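Local atomic coordinates of glycosyl hydrolase (Rhizobium leguminosarum bv. trifolii, PDB entry 5NDX), a protein that probably hydrolyses O-glycosidic bonds as a family 39 glycoside hydrolase, being a bacterial orthologue of human alpha-L-iduronidase. Residues R20-T25 with E370-L375; G47-G52 with L586-F591; E51-L56 with H88-F93. The protein carries 2 engineered substitutions. All blocks are in the same frame, centred on the assembly; numbering follows the deposited sequence.

Interaction 1 (R20-T25 with E370-L375). With 8U8 ((2~{R},3~{S},4~{S},5~{R},6~{S})-6-(4-methyl-2-oxidanylidene-chromen-7-yl)oxy-3,4,5-tris(oxidanyl)oxane-2-carboxylic acid), chain N; SO4 (sulfate ion), chain B.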
loop_
_atom_site.group_PDB
_atom_site.type_symbol
_atom_site.label_atom_id
_atom_site.label_comp_id
_atom_site.label_asym_id
_atom_site.label_seq_id
_atom_site.Cartn_x
_atom_site.Cartn_y
_atom_site.Cartn_z
ATOM N N ARG A 20 -4.125 11.551 0.421
ATOM C CA ARG A 20 -3.242 10.392 0.273
ATOM C C ARG A 20 -4.014 9.400 -0.551
ATOM O O ARG A 20 -4.735 8.563 -0.032
ATOM C CB ARG A 20 -2.819 9.831 1.643
ATOM C CG ARG A 20 -2.111 10.904 2.514
ATOM C CD ARG A 20 -1.847 10.456 3.953
ATOM N NE ARG A 20 -3.121 10.059 4.499
ATOM C CZ ARG A 20 -3.363 9.023 5.267
ATOM N NH1 ARG A 20 -2.404 8.219 5.742
ATOM N NH2 ARG A 20 -4.616 8.782 5.522
ATOM N N PHE A 21 -3.856 9.503 -1.872
ATOM C CA PHE A 21 -4.701 8.823 -2.817
ATOM C C PHE A 21 -4.214 7.429 -3.284
ATOM O O PHE A 21 -4.790 6.860 -4.211
ATOM C CB PHE A 21 -4.930 9.758 -4.029
ATOM C CG PHE A 21 -3.660 10.134 -4.779
ATOM C CD1 PHE A 21 -3.085 9.267 -5.687
ATOM C CD2 PHE A 21 -3.032 11.342 -4.541
ATOM C CE1 PHE A 21 -1.898 9.606 -6.343
ATOM C CE2 PHE A 21 -1.839 11.700 -5.188
ATOM C CZ PHE A 21 -1.291 10.842 -6.093
ATOM N N TRP A 22 -3.163 6.902 -2.661
ATOM C CA TRP A 22 -2.425 5.727 -3.102
ATOM C C TRP A 22 -2.534 4.589 -2.095
ATOM O O TRP A 22 -1.678 3.685 -2.096
ATOM C CB TRP A 22 -0.926 6.055 -3.250
ATOM C CG TRP A 22 -0.386 6.633 -1.954
ATOM C CD1 TRP A 22 -0.007 5.947 -0.821
ATOM C CD2 TRP A 22 -0.251 8.012 -1.653
ATOM N NE1 TRP A 22 0.408 6.832 0.130
ATOM C CE2 TRP A 22 0.238 8.107 -0.343
ATOM C CE3 TRP A 22 -0.471 9.186 -2.384
ATOM C CZ2 TRP A 22 0.510 9.337 0.269
ATOM C CZ3 TRP A 22 -0.209 10.403 -1.786
ATOM C CH2 TRP A 22 0.305 10.469 -0.474
ATOM N N ARG A 23 -3.568 4.593 -1.262
ATOM C CA ARG A 23 -3.561 3.752 -0.051
ATOM C C ARG A 23 -4.225 2.408 -0.332
ATOM O O ARG A 23 -5.263 2.045 0.223
ATOM C CB ARG A 23 -4.158 4.471 1.145
ATOM C CG ARG A 23 -3.307 5.628 1.690
ATOM C CD ARG A 23 -4.098 6.869 2.138
ATOM N NE ARG A 23 -4.959 6.495 3.041
ATOM C CZ ARG A 23 -6.218 6.768 3.293
ATOM N NH1 ARG A 23 -7.021 7.730 2.822
ATOM N NH2 ARG A 23 -6.585 6.017 4.304
ATOM N N GLY A 24 -3.584 1.660 -1.201
ATOM C CA GLY A 24 -4.105 0.384 -1.670
ATOM C C GLY A 24 -3.035 -0.493 -2.221
ATOM O O GLY A 24 -2.031 -0.012 -2.766
ATOM N N THR A 25 -3.231 -1.788 -2.093
ATOM C CA THR A 25 -2.390 -2.756 -2.764
ATOM C C THR A 25 -3.292 -3.924 -3.191
ATOM O O THR A 25 -4.517 -3.892 -3.035
ATOM C CB THR A 25 -1.159 -3.208 -1.891
ATOM O OG1 THR A 25 -0.327 -4.126 -2.627
ATOM C CG2 THR A 25 -1.584 -3.910 -0.639
ATOM N N GLU A 370 4.883 3.361 4.295
ATOM C CA GLU A 370 4.951 3.801 5.687
ATOM C C GLU A 370 5.312 5.278 5.835
ATOM O O GLU A 370 4.680 5.985 6.618
ATOM C CB GLU A 370 5.937 2.970 6.518
ATOM C CG GLU A 370 5.484 1.538 6.761
ATOM C CD GLU A 370 6.402 0.720 7.716
ATOM O OE1 GLU A 370 6.338 0.831 8.974
ATOM O OE2 GLU A 370 7.190 -0.068 7.190
ATOM N N LEU A 371 6.323 5.729 5.094
ATOM C CA LEU A 371 6.703 7.101 5.093
ATOM C C LEU A 371 5.630 7.987 4.513
ATOM O O LEU A 371 5.293 9.012 5.097
ATOM C CB LEU A 371 8.042 7.341 4.370
ATOM C CG LEU A 371 9.298 7.237 5.230
ATOM C CD1 LEU A 371 9.427 5.913 5.891
ATOM C CD2 LEU A 371 10.554 7.449 4.399
ATOM N N LEU A 372 5.137 7.626 3.349
ATOM C CA LEU A 372 4.104 8.425 2.677
ATOM C C LEU A 372 2.783 8.531 3.513
ATOM O O LEU A 372 2.046 9.532 3.408
ATOM C CB LEU A 372 3.807 7.858 1.279
ATOM C CG LEU A 372 4.939 7.927 0.255
ATOM C CD1 LEU A 372 4.671 7.023 -0.924
ATOM C CD2 LEU A 372 5.074 9.329 -0.250
ATOM N N ALA A 373 2.530 7.526 4.351
ATOM C CA ALA A 373 1.328 7.469 5.157
ATOM C C ALA A 373 1.304 8.592 6.183
ATOM O O ALA A 373 0.231 8.935 6.623
ATOM C CB ALA A 373 1.242 6.144 5.876
ATOM N N THR A 374 2.476 9.146 6.540
ATOM C CA THR A 374 2.571 10.256 7.492
ATOM C C THR A 374 2.211 11.609 6.963
ATOM O O THR A 374 2.262 12.575 7.724
ATOM C CB THR A 374 3.997 10.384 8.094
ATOM O OG1 THR A 374 4.942 10.840 7.087
ATOM C CG2 THR A 374 4.439 9.057 8.662
ATOM N N LEU A 375 1.912 11.729 5.670
ATOM C CA LEU A 375 1.631 13.020 5.108
ATOM C C LEU A 375 0.322 13.594 5.662
ATOM O O LEU A 375 -0.550 12.872 6.110
ATOM C CB LEU A 375 1.600 12.960 3.592
ATOM C CG LEU A 375 2.980 12.827 2.910
ATOM C CD1 LEU A 375 2.875 12.336 1.472
ATOM C CD2 LEU A 375 3.730 14.137 2.976
HETATM C C15 8U8 N . -12.263 2.930 -6.381
HETATM C C13 8U8 N . -12.478 4.208 -5.859
HETATM C C14 8U8 N . -13.383 5.066 -6.472
HETATM C C16 8U8 N . -13.656 6.306 -5.910
HETATM O O9 8U8 N . -14.414 7.071 -6.492
HETATM O O8 8U8 N . -12.987 6.723 -4.802
HETATM C C11 8U8 N . -12.144 5.884 -4.165
HETATM C C10 8U8 N . -11.600 6.364 -3.000
HETATM C C12 8U8 N . -11.863 4.625 -4.675
HETATM C C7 8U8 N . -10.990 3.818 -3.944
HETATM C C8 8U8 N . -10.429 4.303 -2.768
HETATM C C9 8U8 N . -10.733 5.574 -2.275
HETATM O O2 8U8 N . -10.165 5.996 -1.099
HETATM C C5 8U8 N . -10.799 7.073 -0.360
HETATM O O1 8U8 N . -10.196 8.229 -0.967
HETATM C C1 8U8 N . -10.476 9.527 -0.394
HETATM C C6 8U8 N . -11.994 9.902 -0.526
HETATM O O7 8U8 N . -12.668 9.381 -1.437
HETATM O O6 8U8 N . -12.458 10.659 0.340
HETATM C C2 8U8 N . -10.021 9.454 1.061
HETATM O O5 8U8 N . -10.215 10.721 1.763
HETATM C C3 8U8 N . -10.759 8.308 1.790
HETATM O O4 8U8 N . -10.242 8.229 3.093
HETATM C C4 8U8 N . -10.474 6.978 1.090
HETATM O O3 8U8 N . -11.223 5.907 1.669
HETATM S S SO4 B . -6.711 11.153 2.942
HETATM O O1 SO4 B . -6.055 12.439 2.647
HETATM O O2 SO4 B . -6.206 10.624 4.238
HETATM O O3 SO4 B . -6.581 10.172 1.835
HETATM O O4 SO4 B . -8.166 11.419 3.095
#

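Interaction 2 (G47-G52 with L586-F591)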
loop_
_atom_site.group_PDB
_atom_site.type_symbol
_atom_site.label_atom_id
_atom_site.label_comp_id
_atom_site.label_asym_id
_atom_site.label_seq_id
_atom_site.Cartn_x
_atom_site.Cartn_y
_atom_site.Cartn_z
ATOM N N GLY A 47 -1.141 -2.079 9.662
ATOM C CA GLY A 47 -0.511 -1.306 10.720
ATOM C C GLY A 47 0.146 0.020 10.374
ATOM O O GLY A 47 0.781 0.590 11.242
ATOM N N LEU A 48 -0.002 0.515 9.145
ATOM C CA LEU A 48 0.640 1.754 8.706
ATOM C C LEU A 48 -0.031 2.934 9.364
ATOM O O LEU A 48 -1.193 2.893 9.648
ATOM C CB LEU A 48 0.640 1.948 7.190
ATOM C CG LEU A 48 1.717 1.241 6.368
ATOM C CD1 LEU A 48 1.442 -0.210 6.282
ATOM C CD2 LEU A 48 1.809 1.766 4.942
ATOM N N PRO A 49 0.707 4.024 9.580
ATOM C CA PRO A 49 0.089 5.187 10.234
ATOM C C PRO A 49 -1.136 5.646 9.489
ATOM O O PRO A 49 -1.105 5.714 8.254
ATOM C CB PRO A 49 1.158 6.249 10.127
ATOM C CG PRO A 49 2.444 5.505 10.021
ATOM C CD PRO A 49 2.141 4.197 9.367
ATOM N N ASN A 50 -2.214 5.930 10.218
ATOM C CA ASN A 50 -3.364 6.610 9.653
ATOM C C ASN A 50 -3.964 5.905 8.435
ATOM O O ASN A 50 -4.193 6.518 7.393
ATOM C CB ASN A 50 -2.943 8.073 9.272
ATOM C CG ASN A 50 -4.146 8.981 8.957
ATOM O OD1 ASN A 50 -5.287 8.607 9.172
ATOM N ND2 ASN A 50 -3.881 10.197 8.428
ATOM N N GLU A 51 -4.175 4.605 8.559
ATOM C CA GLU A 51 -4.683 3.792 7.465
ATOM C C GLU A 51 -3.845 3.967 6.178
ATOM O O GLU A 51 -4.374 4.117 5.076
ATOM C CB GLU A 51 -6.181 4.083 7.237
ATOM C CG GLU A 51 -7.087 3.798 8.474
ATOM C CD GLU A 51 -8.568 4.099 8.116
ATOM O OE1 GLU A 51 -8.914 5.279 7.989
ATOM O OE2 GLU A 51 -9.314 3.192 7.759
ATOM N N GLY A 52 -2.529 3.917 6.334
ATOM C CA GLY A 52 -1.564 4.149 5.217
ATOM C C GLY A 52 -1.752 3.186 4.058
ATOM O O GLY A 52 -1.483 3.537 2.907
ATOM N N LEU A 586 9.364 1.739 15.993
ATOM C CA LEU A 586 8.454 1.261 14.979
ATOM C C LEU A 586 7.503 2.364 14.675
ATOM O O LEU A 586 6.825 2.866 15.591
ATOM C CB LEU A 586 7.676 0.068 15.494
ATOM C CG LEU A 586 8.525 -1.157 15.819
ATOM C CD1 LEU A 586 7.745 -2.091 16.743
ATOM C CD2 LEU A 586 8.967 -1.843 14.502
ATOM N N ILE A 587 7.345 2.727 13.418
ATOM C CA ILE A 587 6.226 3.628 13.099
ATOM C C ILE A 587 4.893 2.925 12.750
ATOM O O ILE A 587 3.849 3.585 12.753
ATOM C CB ILE A 587 6.542 4.674 12.024
ATOM C CG1 ILE A 587 6.874 4.001 10.721
ATOM C CG2 ILE A 587 7.673 5.577 12.469
ATOM C CD1 ILE A 587 7.123 5.027 9.632
ATOM N N SER A 588 4.944 1.640 12.428
ATOM C CA SER A 588 3.753 0.853 12.149
ATOM C C SER A 588 3.428 0.004 13.370
ATOM O O SER A 588 4.300 -0.328 14.156
ATOM C CB SER A 588 3.968 -0.070 10.889
ATOM O OG SER A 588 3.864 0.731 9.683
ATOM N N THR A 589 2.172 -0.379 13.488
ATOM C CA THR A 589 1.668 -1.060 14.666
ATOM C C THR A 589 1.680 -2.552 14.486
ATOM O O THR A 589 0.661 -3.200 14.602
ATOM C CB THR A 589 0.250 -0.573 14.959
ATOM O OG1 THR A 589 -0.601 -0.940 13.876
ATOM C CG2 THR A 589 0.254 0.928 15.142
ATOM N N ALA A 590 2.874 -3.089 14.241
ATOM C CA ALA A 590 3.065 -4.497 14.032
ATOM C C ALA A 590 4.514 -4.859 14.350
ATOM O O ALA A 590 5.407 -4.041 14.203
ATOM C CB ALA A 590 2.700 -4.880 12.602
ATOM N N PHE A 591 4.723 -6.052 14.886
ATOM C CA PHE A 591 6.062 -6.496 15.230
ATOM C C PHE A 591 6.179 -7.999 15.286
ATOM O O PHE A 591 5.390 -8.658 15.938
ATOM C CB PHE A 591 6.479 -5.878 16.564
ATOM C CG PHE A 591 7.856 -6.278 17.009
ATOM C CD1 PHE A 591 8.978 -5.769 16.379
ATOM C CD2 PHE A 591 8.036 -7.219 18.031
ATOM C CE1 PHE A 591 10.279 -6.137 16.798
ATOM C CE2 PHE A 591 9.327 -7.599 18.429
ATOM C CZ PHE A 591 10.450 -7.049 17.812
#

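Interaction 3 (E51-L56 with H88-F93). With 8U8 ((2~{R},3~{S},4~{S},5~{R},6~{S})-6-(4-methyl-2-oxidanylidene-chromen-7-yl)oxy-3,4,5-tris(oxidanyl)oxane-2-carboxylic acid), chain N.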
loop_
_atom_site.group_PDB
_atom_site.type_symbol
_atom_site.label_atom_id
_atom_site.label_comp_id
_atom_site.label_asym_id
_atom_site.label_seq_id
_atom_site.Cartn_x
_atom_site.Cartn_y
_atom_site.Cartn_z
ATOM N N GLU A 51 -4.175 4.605 8.559
ATOM C CA GLU A 51 -4.683 3.792 7.465
ATOM C C GLU A 51 -3.845 3.967 6.178
ATOM O O GLU A 51 -4.374 4.117 5.076
ATOM C CB GLU A 51 -6.181 4.083 7.237
ATOM C CG GLU A 51 -7.087 3.798 8.474
ATOM C CD GLU A 51 -8.568 4.099 8.116
ATOM O OE1 GLU A 51 -8.914 5.279 7.989
ATOM O OE2 GLU A 51 -9.314 3.192 7.759
ATOM N N GLY A 52 -2.529 3.917 6.334
ATOM C CA GLY A 52 -1.564 4.149 5.217
ATOM C C GLY A 52 -1.752 3.186 4.058
ATOM O O GLY A 52 -1.483 3.537 2.907
ATOM N N ILE A 53 -2.214 1.971 4.360
ATOM C CA ILE A 53 -2.874 1.134 3.347
ATOM C C ILE A 53 -4.249 0.768 3.879
ATOM O O ILE A 53 -4.376 0.261 5.001
ATOM C CB ILE A 53 -2.087 -0.151 3.007
ATOM C CG1 ILE A 53 -0.754 0.211 2.322
ATOM C CG2 ILE A 53 -2.876 -1.014 2.014
ATOM C CD1 ILE A 53 0.193 -0.971 2.236
ATOM N N LYS A 54 -5.250 0.999 3.048
ATOM C CA LYS A 54 -6.654 0.872 3.450
ATOM C C LYS A 54 -7.431 -0.163 2.639
ATOM O O LYS A 54 -8.302 -0.818 3.211
ATOM C CB LYS A 54 -7.318 2.218 3.338
ATOM C CG LYS A 54 -8.765 2.294 3.790
ATOM C CD LYS A 54 -9.214 3.747 3.786
ATOM C CE LYS A 54 -10.702 3.856 4.202
ATOM N NZ LYS A 54 -11.004 5.317 4.367
ATOM N N PHE A 55 -7.133 -0.285 1.337
ATOM C CA PHE A 55 -7.850 -1.169 0.421
ATOM C C PHE A 55 -6.979 -2.290 -0.114
ATOM O O PHE A 55 -5.801 -2.070 -0.405
ATOM C CB PHE A 55 -8.444 -0.364 -0.736
ATOM C CG PHE A 55 -9.469 0.652 -0.295
ATOM C CD1 PHE A 55 -10.782 0.259 -0.056
ATOM C CD2 PHE A 55 -9.128 1.937 -0.103
ATOM C CE1 PHE A 55 -11.728 1.168 0.387
ATOM C CE2 PHE A 55 -10.068 2.875 0.337
ATOM C CZ PHE A 55 -11.388 2.480 0.577
ATOM N N LEU A 56 -7.551 -3.490 -0.206
ATOM C CA LEU A 56 -6.940 -4.621 -0.877
ATOM C C LEU A 56 -7.778 -4.989 -2.079
ATOM O O LEU A 56 -8.995 -5.178 -1.939
ATOM C CB LEU A 56 -6.918 -5.832 0.029
ATOM C CG LEU A 56 -5.997 -5.899 1.191
ATOM C CD1 LEU A 56 -6.083 -7.287 1.803
ATOM C CD2 LEU A 56 -4.560 -5.609 0.754
ATOM N N HIS A 88 -7.983 -6.865 10.180
ATOM C CA HIS A 88 -6.756 -6.032 10.124
ATOM C C HIS A 88 -6.996 -4.614 9.605
ATOM O O HIS A 88 -6.064 -3.973 9.123
ATOM C CB HIS A 88 -5.712 -6.766 9.312
ATOM C CG HIS A 88 -5.252 -7.996 9.991
ATOM N ND1 HIS A 88 -5.827 -9.222 9.761
ATOM C CD2 HIS A 88 -4.357 -8.177 10.986
ATOM C CE1 HIS A 88 -5.261 -10.123 10.543
ATOM N NE2 HIS A 88 -4.367 -9.517 11.302
ATOM N N ARG A 89 -8.250 -4.145 9.708
ATOM C CA ARG A 89 -8.644 -2.804 9.333
ATOM C C ARG A 89 -8.379 -2.529 7.874
ATOM O O ARG A 89 -7.929 -1.470 7.511
ATOM C CB ARG A 89 -7.959 -1.763 10.249
ATOM C CG ARG A 89 -8.145 -2.069 11.756
ATOM C CD ARG A 89 -7.667 -0.916 12.649
ATOM N NE ARG A 89 -6.203 -0.722 12.566
ATOM C CZ ARG A 89 -5.284 -1.285 13.364
ATOM N NH1 ARG A 89 -5.651 -2.114 14.333
ATOM N NH2 ARG A 89 -3.978 -1.027 13.194
ATOM N N LEU A 90 -8.650 -3.505 7.030
ATOM C CA LEU A 90 -8.528 -3.358 5.599
ATOM C C LEU A 90 -9.920 -3.531 4.994
ATOM O O LEU A 90 -10.752 -4.233 5.552
ATOM C CB LEU A 90 -7.547 -4.370 5.076
ATOM C CG LEU A 90 -6.121 -4.076 5.598
ATOM C CD1 LEU A 90 -5.227 -5.277 5.420
ATOM C CD2 LEU A 90 -5.515 -2.835 4.938
ATOM N N LYS A 91 -10.148 -2.875 3.868
ATOM C CA LYS A 91 -11.388 -2.950 3.135
ATOM C C LYS A 91 -11.159 -3.530 1.777
ATOM O O LYS A 91 -10.177 -3.218 1.143
ATOM C CB LYS A 91 -11.962 -1.547 2.969
ATOM C CG LYS A 91 -12.244 -0.886 4.333
ATOM C CD LYS A 91 -12.552 0.566 4.224
ATOM C CE LYS A 91 -12.704 1.232 5.607
ATOM N NZ LYS A 91 -13.867 0.631 6.274
ATOM N N PRO A 92 -12.113 -4.323 1.273
ATOM C CA PRO A 92 -11.916 -4.790 -0.078
ATOM C C PRO A 92 -12.227 -3.736 -1.157
ATOM O O PRO A 92 -13.231 -3.010 -1.095
ATOM C CB PRO A 92 -12.876 -5.974 -0.161
ATOM C CG PRO A 92 -13.921 -5.655 0.813
ATOM C CD PRO A 92 -13.181 -5.074 1.956
ATOM N N PHE A 93 -11.343 -3.680 -2.140
ATOM C CA PHE A 93 -11.625 -3.061 -3.421
ATOM C C PHE A 93 -12.061 -4.294 -4.212
ATOM O O PHE A 93 -11.233 -5.040 -4.720
ATOM C CB PHE A 93 -10.368 -2.366 -3.961
ATOM C CG PHE A 93 -10.546 -1.604 -5.240
ATOM C CD1 PHE A 93 -11.776 -1.426 -5.852
ATOM C CD2 PHE A 93 -9.416 -1.055 -5.859
ATOM C CE1 PHE A 93 -11.889 -0.732 -7.051
ATOM C CE2 PHE A 93 -9.527 -0.373 -7.057
ATOM C CZ PHE A 93 -10.771 -0.182 -7.644
HETATM C C15 8U8 N . -12.263 2.930 -6.381
HETATM C C13 8U8 N . -12.478 4.208 -5.859
HETATM C C14 8U8 N . -13.383 5.066 -6.472
HETATM C C16 8U8 N . -13.656 6.306 -5.910
HETATM O O9 8U8 N . -14.414 7.071 -6.492
HETATM O O8 8U8 N . -12.987 6.723 -4.802
HETATM C C11 8U8 N . -12.144 5.884 -4.165
HETATM C C10 8U8 N . -11.600 6.364 -3.000
HETATM C C12 8U8 N . -11.863 4.625 -4.675
HETATM C C7 8U8 N . -10.990 3.818 -3.944
HETATM C C8 8U8 N . -10.429 4.303 -2.768
HETATM C C9 8U8 N . -10.733 5.574 -2.275
HETATM O O2 8U8 N . -10.165 5.996 -1.099
HETATM C C5 8U8 N . -10.799 7.073 -0.360
HETATM O O1 8U8 N . -10.196 8.229 -0.967
HETATM C C1 8U8 N . -10.476 9.527 -0.394
HETATM C C6 8U8 N . -11.994 9.902 -0.526
HETATM O O7 8U8 N . -12.668 9.381 -1.437
HETATM O O6 8U8 N . -12.458 10.659 0.340
HETATM C C2 8U8 N . -10.021 9.454 1.061
HETATM O O5 8U8 N . -10.215 10.721 1.763
HETATM C C3 8U8 N . -10.759 8.308 1.790
HETATM O O4 8U8 N . -10.242 8.229 3.093
HETATM C C4 8U8 N . -10.474 6.978 1.090
HETATM O O3 8U8 N . -11.223 5.907 1.669
HETATM O O HOH W 1 -5.743 0.315 7.401
#

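Interaction 1 (R20-T25 with E370-L375)
W22 and R20 divide this contact into an apolar half and a polar half, where the loop that enters strand 24-27, the first strand of the eight-stranded parallel TIM barrel, meets helix 364-372 and the turn L372-L375. The tight half belongs to the indole. Its NE1 side lies against L372, with NE1 3.7 Å from L372 CB, while CZ2 brings the ring edge to within 3.5 Å of L372 O, close to the ring plane. At the far end of the six-membered ring, CH2 touches L375 CD1 at 3.7 Å, the two side chains crossing at about a right angle. W22 CG sits between its own backbone N and carbonyl carbon (chi1 55°), which brings one indole face under R20 CA; I292 of helix 282-300 packs on both W22 and L372.

On the more open side, partly exposed R20 spans from that turn to a sulfate, probably from the crystallisation liquor. R20 NH1 gives a hydrogen bond of 2.9 Å to A373 O, arriving on a lone pair, although that oxygen lies 27° out of the guanidinium plane. The bend at chi3 (-56°) folds the group back so that NE and NH2 both reach sulfate O2, NH2 at 2.8 Å; NH2 also bonds N50 O. R23 lies with its guanidinium face beneath R20 NH2, and the sulfate at the edges of both groups, shared by the two arginines, probably offsets their charge. With a methionine in place of R20, A373 O would probably lose its bond from the barrel loop, and the sulfate two side-chain donors. R23 NH1 serves two acceptors, the nearer being sulfate O3 at 2.7 Å. The other is the glycoside hydroxyl 8U8 O4, 3.3 Å from R23 NH1.

Interaction 2 (G47-G52 with L586-F591)
T589 N gives G47 O the hydrogen bond that joins these two loops, 2.8 Å long and fairly straight at 161°. The same carbonyl oxygen is hemmed in by S588, whose side chain is worth tracing. Its CB rests 3.3 Å from G47 O. Beyond it OG, placed beside its own backbone N (chi1 -77°), comes to 3.5 Å from L48 CA and passes L48 CG more loosely. The hydrogen bond of that hydroxyl goes elsewhere, to the carboxylate of E370, so S588 ties the 586-591 segment to helix 364-372 as well.

T589 OG1 swings over the backbone of G47 and reaches 3.2 Å from G47 CA, an approach helped by the missing side chain there; its own bond is to W556 O. P49 closes the other end, with CG of its ring 3.6 Å from I587 O.

T589 is the centre of an inverse gamma turn leading into strand 590-594. The contact thus docks the loop between helix 36-45 and strand 55-58 of the TIM barrel onto the C-terminal module, whose three- and four-stranded antiparallel sheets have the strand order of a fibronectin type III domain.

Interaction 3 (E51-L56 with H88-F93)
K54 O accepts from K91 N at 2.8 Å, and a longer CA-H contact from L90 joins it. This is the first rung of a parallel ladder between strands 55-58 and 91-95, neighbours in the TIM barrel that are connected through helix 76-87 in a beta-alpha-beta crossover. L56 N to K91 O and F93 N to L56 O continue it.

On one face of the sheet F55 and K91 pack together, F55 CD1 lying 3.7 Å from K91 CB. The extended K54 chain passes over one face of the F55 ring and crosses K91 at a slant, its CE 3.6 Å from K91 CE. Their ammonium groups then part: K91 bends at chi4 (-64°) toward T138, whereas K54 NZ reaches hydroxyl O3 of the bound glycoside 8U8 at 2.8 Å, and weakly its O4. The coumarin of the ligand comes edge-on over the opposite face of the F55 ring, its C8 3.4 Å from F55 CE2, and F93 touches the methyl carbon C15 with the far end of its ring.

On the other face of the sheet L56 and L90 meet, both packing on L42 of helix 36-45. Before the strands begin, a water lies 2.8 Å from both I53 O and R89 O.

How the interactions relate
From the N terminus, the chain passes 20-25, then 47-52 and 51-56, which overlap at E51 and G52, then 88-93. Interaction 3 closes a short loop, pairing the second and third barrel strands. Interaction 1 closes a far longer one when 370-375 returns to 20-25, and interaction 3 falls within it. Interaction 2 crosses interaction 1: it starts inside that loop and ends beyond it, at 586-591. Together they hold the barrel, the helix leading to the nine-stranded sheet, and the C-terminal module around the 47-54 loop, which R20 of interaction 1 touches at N50. R23 O to K54 N joins interactions 1 and 3, which share the ligand, and R89 packs on T589 between interactions 3 and 2.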